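Local coordinates for uncharacterized protein (Mycolicibacterium smegmatis, PDB 6WTA) that binds the deazaflavin coenzyme F420 and probably acts as an F420H2-dependent oxidoreductase of the quinone reductase family, at residues Glu14-Ile19 with Ile35-Thr40; Val28-Arg33 with Glu118-Tyr123; Thr39-Lys44 with Lys82-Val87. All coordinates share one frame; numbering follows the deposited sequence.

Contact 1. Residues Glu14-Ile19 with Ile35-Thr40; sequences EQTERI and IVLFTT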
loop_
_atom_site.group_PDB
_atom_site.type_symbol
_atom_site.label_atom_id
_atom_site.label_comp_id
_atom_site.label_asym_id
_atom_site.label_seq_id
_atom_site.Cartn_x
_atom_site.Cartn_y
_atom_site.Cartn_z
ATOM N N GLU A 14 13.164 2.894 7.715
ATOM C CA GLU A 14 13.622 1.935 8.718
ATOM C C GLU A 14 12.866 0.616 8.605
ATOM O O GLU A 14 13.467 -0.463 8.656
ATOM C CB GLU A 14 13.461 2.528 10.119
ATOM C CG GLU A 14 14.456 3.627 10.469
ATOM C CD GLU A 14 14.083 4.361 11.748
ATOM O OE1 GLU A 14 14.556 5.502 11.940
ATOM O OE2 GLU A 14 13.312 3.803 12.558
ATOM N N GLN A 15 11.538 0.678 8.458
ATOM C CA GLN A 15 10.769 -0.557 8.352
ATOM C C GLN A 15 11.093 -1.291 7.057
ATOM O O GLN A 15 11.160 -2.525 7.036
ATOM C CB GLN A 15 9.268 -0.269 8.449
ATOM C CG GLN A 15 8.799 0.086 9.854
ATOM C CD GLN A 15 7.341 -0.249 10.096
ATOM O OE1 GLN A 15 6.987 -0.754 11.159
ATOM N NE2 GLN A 15 6.492 0.034 9.127
ATOM N N THR A 16 11.311 -0.549 5.967
ATOM C CA THR A 16 11.678 -1.190 4.708
ATOM C C THR A 16 13.008 -1.924 4.847
ATOM O O THR A 16 13.142 -3.080 4.430
ATOM C CB THR A 16 11.766 -0.159 3.578
ATOM O OG1 THR A 16 10.522 0.548 3.461
ATOM C CG2 THR A 16 12.069 -0.867 2.258
ATOM N N GLU A 17 14.006 -1.256 5.433
ATOM C CA GLU A 17 15.304 -1.888 5.656
ATOM C C GLU A 17 15.160 -3.153 6.495
ATOM O O GLU A 17 15.836 -4.156 6.237
ATOM C CB GLU A 17 16.249 -0.887 6.324
ATOM C CG GLU A 17 16.640 0.296 5.425
ATOM C CD GLU A 17 17.356 1.426 6.165
ATOM O OE1 GLU A 17 17.092 1.630 7.370
ATOM O OE2 GLU A 17 18.184 2.118 5.531
ATOM N N ARG A 18 14.281 -3.127 7.500
ATOM C CA ARG A 18 14.075 -4.310 8.331
ATOM C C ARG A 18 13.499 -5.459 7.508
ATOM O O ARG A 18 13.959 -6.598 7.617
ATOM C CB ARG A 18 13.171 -3.970 9.517
ATOM C CG ARG A 18 12.890 -5.133 10.452
ATOM C CD ARG A 18 12.489 -4.684 11.872
ATOM N NE ARG A 18 12.041 -5.830 12.664
ATOM C CZ ARG A 18 10.812 -5.978 13.150
ATOM N NH1 ARG A 18 9.898 -5.035 12.962
ATOM N NH2 ARG A 18 10.499 -7.067 13.840
ATOM N N ILE A 19 12.507 -5.177 6.660
ATOM C CA ILE A 19 11.968 -6.217 5.784
ATOM C C ILE A 19 13.081 -6.818 4.938
ATOM O O ILE A 19 13.194 -8.041 4.797
ATOM C CB ILE A 19 10.847 -5.650 4.892
ATOM C CG1 ILE A 19 9.656 -5.216 5.742
ATOM C CG2 ILE A 19 10.438 -6.681 3.847
ATOM C CD1 ILE A 19 8.715 -4.294 5.014
ATOM N N ILE A 35 1.911 -5.871 7.479
ATOM C CA ILE A 35 2.127 -4.990 6.346
ATOM C C ILE A 35 2.682 -5.803 5.183
ATOM O O ILE A 35 3.178 -6.920 5.347
ATOM C CB ILE A 35 3.081 -3.820 6.683
ATOM C CG1 ILE A 35 4.507 -4.332 6.885
ATOM C CG2 ILE A 35 2.609 -3.086 7.926
ATOM C CD1 ILE A 35 5.526 -3.225 7.128
ATOM N N VAL A 36 2.582 -5.218 3.990
ATOM C CA VAL A 36 3.128 -5.787 2.767
ATOM C C VAL A 36 4.055 -4.753 2.147
ATOM O O VAL A 36 3.892 -3.547 2.357
ATOM C CB VAL A 36 2.014 -6.186 1.776
ATOM C CG1 VAL A 36 1.222 -7.370 2.300
ATOM C CG2 VAL A 36 1.095 -4.997 1.505
ATOM N N LEU A 37 5.028 -5.222 1.369
ATOM C CA LEU A 37 5.976 -4.342 0.690
ATOM C C LEU A 37 5.655 -4.322 -0.797
ATOM O O LEU A 37 5.743 -5.355 -1.470
ATOM C CB LEU A 37 7.416 -4.801 0.921
ATOM C CG LEU A 37 8.513 -3.922 0.314
ATOM C CD1 LEU A 37 8.402 -2.490 0.853
ATOM C CD2 LEU A 37 9.896 -4.476 0.579
ATOM N N PHE A 38 5.281 -3.158 -1.302
ATOM C CA PHE A 38 5.055 -2.982 -2.725
ATOM C C PHE A 38 6.274 -2.355 -3.384
ATOM O O PHE A 38 6.929 -1.480 -2.806
ATOM C CB PHE A 38 3.837 -2.096 -2.983
ATOM C CG PHE A 38 2.539 -2.739 -2.630
ATOM C CD1 PHE A 38 1.867 -3.509 -3.557
ATOM C CD2 PHE A 38 1.975 -2.547 -1.383
ATOM C CE1 PHE A 38 0.658 -4.096 -3.238
ATOM C CE2 PHE A 38 0.767 -3.128 -1.063
ATOM C CZ PHE A 38 0.110 -3.906 -1.989
ATOM N N THR A 39 6.575 -2.817 -4.593
ATOM C CA THR A 39 7.558 -2.183 -5.463
ATOM C C THR A 39 6.801 -1.420 -6.542
ATOM O O THR A 39 5.997 -2.009 -7.271
ATOM C CB THR A 39 8.501 -3.205 -6.094
ATOM O OG1 THR A 39 9.053 -4.051 -5.077
ATOM C CG2 THR A 39 9.636 -2.488 -6.831
ATOM N N THR A 40 7.057 -0.123 -6.642
ATOM C CA THR A 40 6.374 0.756 -7.579
ATOM C C THR A 40 7.402 1.438 -8.476
ATOM O O THR A 40 8.611 1.347 -8.249
ATOM C CB THR A 40 5.546 1.805 -6.834
ATOM O OG1 THR A 40 6.428 2.657 -6.094
ATOM C CG2 THR A 40 4.571 1.136 -5.879
#
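Helix 10-22 lies across strand 33-41 of the antiparallel sheet in this FMN-binding-like split-barrel fold, and residues Ile19, Ile35 and Leu37 carry the junction. The axes of the two segments run almost perpendicular, at 92°, and approach to 10.1 Å, a spacing filled by branched aliphatic side chains. Ile19 serves both strand residues with different branches: its CD1 meets Ile35 CD1 at 4.0 Å, while its CG2 rests against Leu37 CD2, also at 4.0 Å. Leucine suits the second site because its forked end offers two methyls to the helix; with CG anti to the backbone N (chi1 -177°) it sends CD2 to Ile19 and CD1 to Thr16 CG2, 4.2 Å away. Thr16 can sit in this apolar layer because its OG1 is hydrogen-bonded to the carbonyl of Val12, one turn earlier, which leaves the methyl for packing. Ile35 and Gln15 belong to the coenzyme F420 pocket, so the layer runs out to the cofactor at this end. Beyond the contact, strand 33-41 is flanked by strands 48-58 and 86-91; the helix touches both, Thr16 resting on Pro52 and Ile19 on Gln90.

Contact 2. Residues Val28-Arg33 with Glu118-Tyr123; sequences VHVLDR and EAYPPY
Val30 opens the contact by laying CG1 against the phenolic end of Tyr120, 3.5 Å from its OH. A beta-branched valine fits here, in a short, weakly bonded strand, where Val30 also lines the coenzyme F420 pocket; CG1 stands anti to the backbone N (chi1 165°), which carries that methyl to the tyrosine. From Val30 to Arg33 the chain makes a type I' turn, the tight reversal of a two-residue beta hairpin, closed by paired backbone bonds between the two end residues. Leu31, at the turn's first corner, reaches across with CD1, which touches Tyr120 CE1 at 3.8 Å and Pro122 CG at 3.7 Å; its long apolar arm bridges phenol and proline. Arg33 then extends to the C-terminal end of helix 106-119, where Ala119 O lies 3.2 Å from CD and in plane at the guanidinium edge. Its CD lies at the edge of the Tyr120 ring, 3.8 Å from CD1, and the guanidinium plane is turned 70° from that ring. NH1 folds back to Leu31 O (2.9 Å), a bent bond at 135°, fastening the side chain to its own turn. NE donates to a water that in turn donates to Glu118 O, and Pro121 CD packs 3.3 Å from NE. With an alanine here, the Leu31 carbonyl and the bridging water would probably lose their donor and Pro121 its cover. Tyr120 is itself fixed by Pro122 CD over one ring face and by a hydrogen bond between its OH and that of Tyr126. The hairpin thus abuts the break between helices 106-119 and 122-127, with Met54 of strand 48-58 touching Val30, Arg33 and Tyr120.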
loop_
_atom_site.group_PDB
_atom_site.type_symbol
_atom_site.label_atom_id
_atom_site.label_comp_id
_atom_site.label_asym_id
_atom_site.label_seq_id
_atom_site.Cartn_x
_atom_site.Cartn_y
_atom_site.Cartn_z
ATOM N N VAL A 28 7.175 -7.300 11.114
ATOM C CA VAL A 28 7.193 -5.854 10.954
ATOM C C VAL A 28 5.755 -5.357 10.983
ATOM O O VAL A 28 4.944 -5.725 10.123
ATOM C CB VAL A 28 7.886 -5.447 9.647
ATOM C CG1 VAL A 28 8.071 -3.937 9.589
ATOM C CG2 VAL A 28 9.215 -6.170 9.494
ATOM N N HIS A 29 5.441 -4.506 11.956
ATOM C CA HIS A 29 4.059 -4.147 12.218
ATOM C C HIS A 29 3.852 -2.641 12.264
ATOM O O HIS A 29 4.771 -1.864 12.535
ATOM C CB HIS A 29 3.564 -4.714 13.562
ATOM C CG HIS A 29 3.547 -6.205 13.638
ATOM N ND1 HIS A 29 4.302 -6.914 14.549
ATOM C CD2 HIS A 29 2.836 -7.124 12.942
ATOM C CE1 HIS A 29 4.074 -8.206 14.397
ATOM N NE2 HIS A 29 3.189 -8.361 13.429
ATOM N N VAL A 30 2.606 -2.252 12.011
ATOM C CA VAL A 30 2.073 -0.945 12.373
ATOM C C VAL A 30 0.848 -1.177 13.252
ATOM O O VAL A 30 -0.073 -1.903 12.861
ATOM C CB VAL A 30 1.713 -0.102 11.134
ATOM C CG1 VAL A 30 0.824 1.071 11.530
ATOM C CG2 VAL A 30 2.977 0.394 10.447
ATOM N N LEU A 31 0.854 -0.585 14.449
ATOM C CA LEU A 31 -0.222 -0.775 15.420
ATOM C C LEU A 31 -0.542 -2.260 15.584
ATOM O O LEU A 31 -1.704 -2.664 15.691
ATOM C CB LEU A 31 -1.463 0.026 15.025
ATOM C CG LEU A 31 -1.222 1.536 14.912
ATOM C CD1 LEU A 31 -2.487 2.282 14.503
ATOM C CD2 LEU A 31 -0.670 2.112 16.218
ATOM N N ASP A 32 0.514 -3.076 15.590
ATOM C CA ASP A 32 0.458 -4.518 15.818
ATOM C C ASP A 32 -0.163 -5.286 14.657
ATOM O O ASP A 32 -0.511 -6.462 14.810
ATOM C CB ASP A 32 -0.292 -4.840 17.115
ATOM C CG ASP A 32 0.487 -4.437 18.351
ATOM O OD1 ASP A 32 1.664 -4.838 18.469
ATOM O OD2 ASP A 32 -0.072 -3.710 19.197
ATOM N N ARG A 33 -0.273 -4.669 13.485
ATOM C CA ARG A 33 -0.934 -5.303 12.361
ATOM C C ARG A 33 0.028 -5.500 11.197
ATOM O O ARG A 33 1.007 -4.760 11.052
ATOM C CB ARG A 33 -2.140 -4.469 11.913
ATOM C CG ARG A 33 -3.323 -4.637 12.849
ATOM C CD ARG A 33 -4.257 -3.435 12.825
ATOM N NE ARG A 33 -5.476 -3.670 13.601
ATOM C CZ ARG A 33 -5.610 -3.391 14.894
ATOM N NH1 ARG A 33 -4.601 -2.865 15.575
ATOM N NH2 ARG A 33 -6.758 -3.641 15.508
ATOM N N GLU A 118 -11.489 -3.640 8.342
ATOM C CA GLU A 118 -11.375 -4.839 9.162
ATOM C C GLU A 118 -9.917 -5.116 9.506
ATOM O O GLU A 118 -9.591 -5.461 10.646
ATOM C CB GLU A 118 -11.989 -6.036 8.438
ATOM C CG GLU A 118 -13.508 -6.031 8.387
ATOM C CD GLU A 118 -14.071 -7.190 7.578
ATOM O OE1 GLU A 118 -13.276 -7.970 7.009
ATOM O OE2 GLU A 118 -15.312 -7.322 7.512
ATOM N N ALA A 119 -9.025 -4.949 8.530
ATOM C CA ALA A 119 -7.610 -5.216 8.756
ATOM C C ALA A 119 -6.954 -4.103 9.565
ATOM O O ALA A 119 -6.063 -4.365 10.383
ATOM C CB ALA A 119 -6.897 -5.397 7.413
ATOM N N TYR A 120 -7.367 -2.857 9.348
ATOM C CA TYR A 120 -6.689 -1.702 9.940
ATOM C C TYR A 120 -7.727 -0.661 10.317
ATOM O O TYR A 120 -8.050 0.240 9.526
ATOM C CB TYR A 120 -5.642 -1.133 8.978
ATOM C CG TYR A 120 -4.727 -0.066 9.549
ATOM C CD1 TYR A 120 -3.869 -0.345 10.607
ATOM C CD2 TYR A 120 -4.702 1.213 9.010
ATOM C CE1 TYR A 120 -3.031 0.632 11.122
ATOM C CE2 TYR A 120 -3.868 2.193 9.516
ATOM C CZ TYR A 120 -3.032 1.898 10.572
ATOM O OH TYR A 120 -2.199 2.873 11.078
ATOM N N PRO A 121 -8.270 -0.728 11.533
ATOM C CA PRO A 121 -9.403 0.126 11.915
ATOM C C PRO A 121 -9.121 1.609 11.716
ATOM O O PRO A 121 -10.046 2.372 11.404
ATOM C CB PRO A 121 -9.615 -0.202 13.401
ATOM C CG PRO A 121 -9.115 -1.617 13.545
ATOM C CD PRO A 121 -7.939 -1.717 12.589
ATOM N N PRO A 122 -7.883 2.070 11.917
ATOM C CA PRO A 122 -7.631 3.514 11.754
ATOM C C PRO A 122 -7.949 4.048 10.367
ATOM O O PRO A 122 -8.101 5.268 10.221
ATOM C CB PRO A 122 -6.140 3.660 12.083
ATOM C CG PRO A 122 -5.859 2.522 13.029
ATOM C CD PRO A 122 -6.726 1.379 12.520
ATOM N N TYR A 123 -8.059 3.192 9.343
ATOM C CA TYR A 123 -8.487 3.686 8.036
ATOM C C TYR A 123 -9.813 4.429 8.150
ATOM O O TYR A 123 -10.039 5.432 7.465
ATOM C CB TYR A 123 -8.646 2.542 7.028
ATOM C CG TYR A 123 -7.385 2.044 6.354
ATOM C CD1 TYR A 123 -6.363 2.908 5.978
ATOM C CD2 TYR A 123 -7.225 0.699 6.089
ATOM C CE1 TYR A 123 -5.220 2.427 5.361
ATOM C CE2 TYR A 123 -6.097 0.213 5.480
ATOM C CZ TYR A 123 -5.093 1.077 5.117
ATOM O OH TYR A 123 -3.971 0.573 4.504
HETATM O O HOH W 1 -7.613 -5.534 13.021
#

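Contact 3. Residues Thr39-Lys44 with Lys82-Val87; sequences TTTGAK and KANPTV
Asn84, Thr41 and Val87 bury the most surface where strand 33-41 leaves its antiparallel neighbour, strand 86-91, in the split-barrel sheet. The touching parts run nearly antiparallel, but where they separate, waters and a side-chain amide take over the bridging. Asn84 is the first residue to leave helical geometry after helix 76-83, a place where a short polar side chain can reach a nearby backbone. Its CG lies anti to the carbonyl carbon (chi1 -64°), which directs ND2 to Thr41 O at 3.0 Å. The N-H points well at the oxygen, at 158°, and the acceptor lies close to the amide plane; yet the donor stands above the carbonyl plane, 68° out of it. ND2 also donates to a water that donates to Ala43 O, and so holds the strand end directly and the following loop through the water.

Thr41 crosses Asn84 at about a right angle, its CG2 lying 3.6 Å from ND2. Threonine suits this place by offering its methyl to the asparagine and its OG1 to a water that also bridges Thr39 O and Thr86 O. Another water accepts from Thr41 N and donates to Asn84 O and Thr86 O, joining the backbones where they are too far apart to bond directly.

Val87 meets the carbonyl of Thr39 with its CA, a CA-H...O contact of 3.3 Å, and its CB also lies 3.5 Å from Thr39 O. Its side chain touches Val139 of strand 136-139, and an apolar valine suits this buried place. The loop residues Gly42, Ala43 and Lys44 line the coenzyme F420 pocket, and Lys44 N is hydrogen-bonded to the cofactor. Small residues let loop and helix end close up: Ala43 CB and Ala83 CB stand only 3.5 Å apart, tighter than usual for two methyls.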
loop_
_atom_site.group_PDB
_atom_site.type_symbol
_atom_site.label_atom_id
_atom_site.label_comp_id
_atom_site.label_asym_id
_atom_site.label_seq_id
_atom_site.Cartn_x
_atom_site.Cartn_y
_atom_site.Cartn_z
ATOM N N THR A 39 6.575 -2.817 -4.593
ATOM C CA THR A 39 7.558 -2.183 -5.463
ATOM C C THR A 39 6.801 -1.420 -6.542
ATOM O O THR A 39 5.997 -2.009 -7.271
ATOM C CB THR A 39 8.501 -3.205 -6.094
ATOM O OG1 THR A 39 9.053 -4.051 -5.077
ATOM C CG2 THR A 39 9.636 -2.488 -6.831
ATOM N N THR A 40 7.057 -0.123 -6.642
ATOM C CA THR A 40 6.374 0.756 -7.579
ATOM C C THR A 40 7.402 1.438 -8.476
ATOM O O THR A 40 8.611 1.347 -8.249
ATOM C CB THR A 40 5.546 1.805 -6.834
ATOM O OG1 THR A 40 6.428 2.657 -6.094
ATOM C CG2 THR A 40 4.571 1.136 -5.879
ATOM N N THR A 41 6.906 2.145 -9.498
ATOM C CA THR A 41 7.750 2.878 -10.435
ATOM C C THR A 41 7.296 4.331 -10.490
ATOM O O THR A 41 6.115 4.604 -10.736
ATOM C CB THR A 41 7.692 2.274 -11.844
ATOM O OG1 THR A 41 8.060 0.890 -11.794
ATOM C CG2 THR A 41 8.634 3.019 -12.782
ATOM N N GLY A 42 8.233 5.256 -10.290
ATOM C CA GLY A 42 7.873 6.661 -10.220
ATOM C C GLY A 42 7.444 7.209 -11.571
ATOM O O GLY A 42 8.067 6.949 -12.602
ATOM N N ALA A 43 6.372 8.005 -11.551
ATOM C CA ALA A 43 5.769 8.459 -12.802
ATOM C C ALA A 43 6.731 9.313 -13.611
ATOM O O ALA A 43 6.736 9.252 -14.848
ATOM C CB ALA A 43 4.484 9.235 -12.511
ATOM N N LYS A 44 7.548 10.121 -12.943
ATOM C CA LYS A 44 8.469 11.008 -13.649
ATOM C C LYS A 44 9.895 10.487 -13.672
ATOM O O LYS A 44 10.585 10.632 -14.681
ATOM C CB LYS A 44 8.456 12.401 -13.019
ATOM C CG LYS A 44 7.163 13.157 -13.246
ATOM C CD LYS A 44 6.649 13.721 -11.935
ATOM C CE LYS A 44 7.097 15.165 -11.749
ATOM N NZ LYS A 44 6.170 16.092 -12.462
ATOM N N LYS A 82 -0.981 4.962 -10.734
ATOM C CA LYS A 82 -1.857 5.321 -11.843
ATOM C C LYS A 82 -1.054 5.453 -13.133
ATOM O O LYS A 82 -1.516 5.046 -14.206
ATOM C CB LYS A 82 -2.608 6.616 -11.530
ATOM C CG LYS A 82 -3.732 6.444 -10.514
ATOM C CD LYS A 82 -4.242 7.782 -9.982
ATOM C CE LYS A 82 -4.806 8.658 -11.091
ATOM N NZ LYS A 82 -5.976 8.031 -11.773
ATOM N N ALA A 83 0.164 5.996 -13.040
ATOM C CA ALA A 83 1.007 6.146 -14.223
ATOM C C ALA A 83 1.614 4.815 -14.643
ATOM O O ALA A 83 1.726 4.527 -15.842
ATOM C CB ALA A 83 2.114 7.166 -13.948
ATOM N N ASN A 84 2.024 4.002 -13.669
ATOM C CA ASN A 84 2.675 2.716 -13.908
ATOM C C ASN A 84 1.927 1.661 -13.101
ATOM O O ASN A 84 2.269 1.394 -11.942
ATOM C CB ASN A 84 4.149 2.770 -13.516
ATOM C CG ASN A 84 4.933 3.739 -14.363
ATOM O OD1 ASN A 84 4.972 3.618 -15.585
ATOM N ND2 ASN A 84 5.572 4.705 -13.717
ATOM N N PRO A 85 0.893 1.047 -13.683
ATOM C CA PRO A 85 0.080 0.096 -12.903
ATOM C C PRO A 85 0.812 -1.182 -12.524
ATOM O O PRO A 85 0.316 -1.916 -11.658
ATOM C CB PRO A 85 -1.111 -0.203 -13.832
ATOM C CG PRO A 85 -1.084 0.884 -14.892
ATOM C CD PRO A 85 0.367 1.246 -15.045
ATOM N N THR A 86 1.964 -1.477 -13.122
ATOM C CA THR A 86 2.675 -2.711 -12.805
ATOM C C THR A 86 3.409 -2.551 -11.479
ATOM O O THR A 86 4.260 -1.663 -11.335
ATOM C CB THR A 86 3.658 -3.083 -13.913
ATOM O OG1 THR A 86 2.948 -3.314 -15.136
ATOM C CG2 THR A 86 4.423 -4.348 -13.531
ATOM N N VAL A 87 3.081 -3.415 -10.516
ATOM C CA VAL A 87 3.690 -3.409 -9.195
ATOM C C VAL A 87 4.070 -4.837 -8.827
ATOM O O VAL A 87 3.574 -5.808 -9.401
ATOM C CB VAL A 87 2.746 -2.816 -8.121
ATOM C CG1 VAL A 87 2.255 -1.433 -8.538
ATOM C CG2 VAL A 87 1.569 -3.753 -7.862
HETATM O O HOH W 2 6.735 -1.281 -10.169
HETATM O O HOH W 3 4.198 1.285 -10.131
HETATM O O HOH W 4 7.005 6.254 -15.668
#

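All three contacts reach the same antiparallel sheet and border the coenzyme F420 pocket. Contacts 1 and 3 share Thr39 and Thr40 on strand 33-41, with centres 16 Å apart: helix 10-22 crosses the earlier part of the strand, and the Asn84 corner holds its later end. Contacts 1 and 2 touch directly, Ile35 CG1 lying 3.6 Å from Val28 O, because the two arms of the hairpin, strands 29-30 and 33-41, lie side by side. Contacts 2 and 3 lie on opposite sides of the chain's centre, about 13 Å apart at their nearest atoms. The cofactor spans this distance, hydrogen-bonded by Tyr123 OH at contact 2 and by Lys44 N at contact 3.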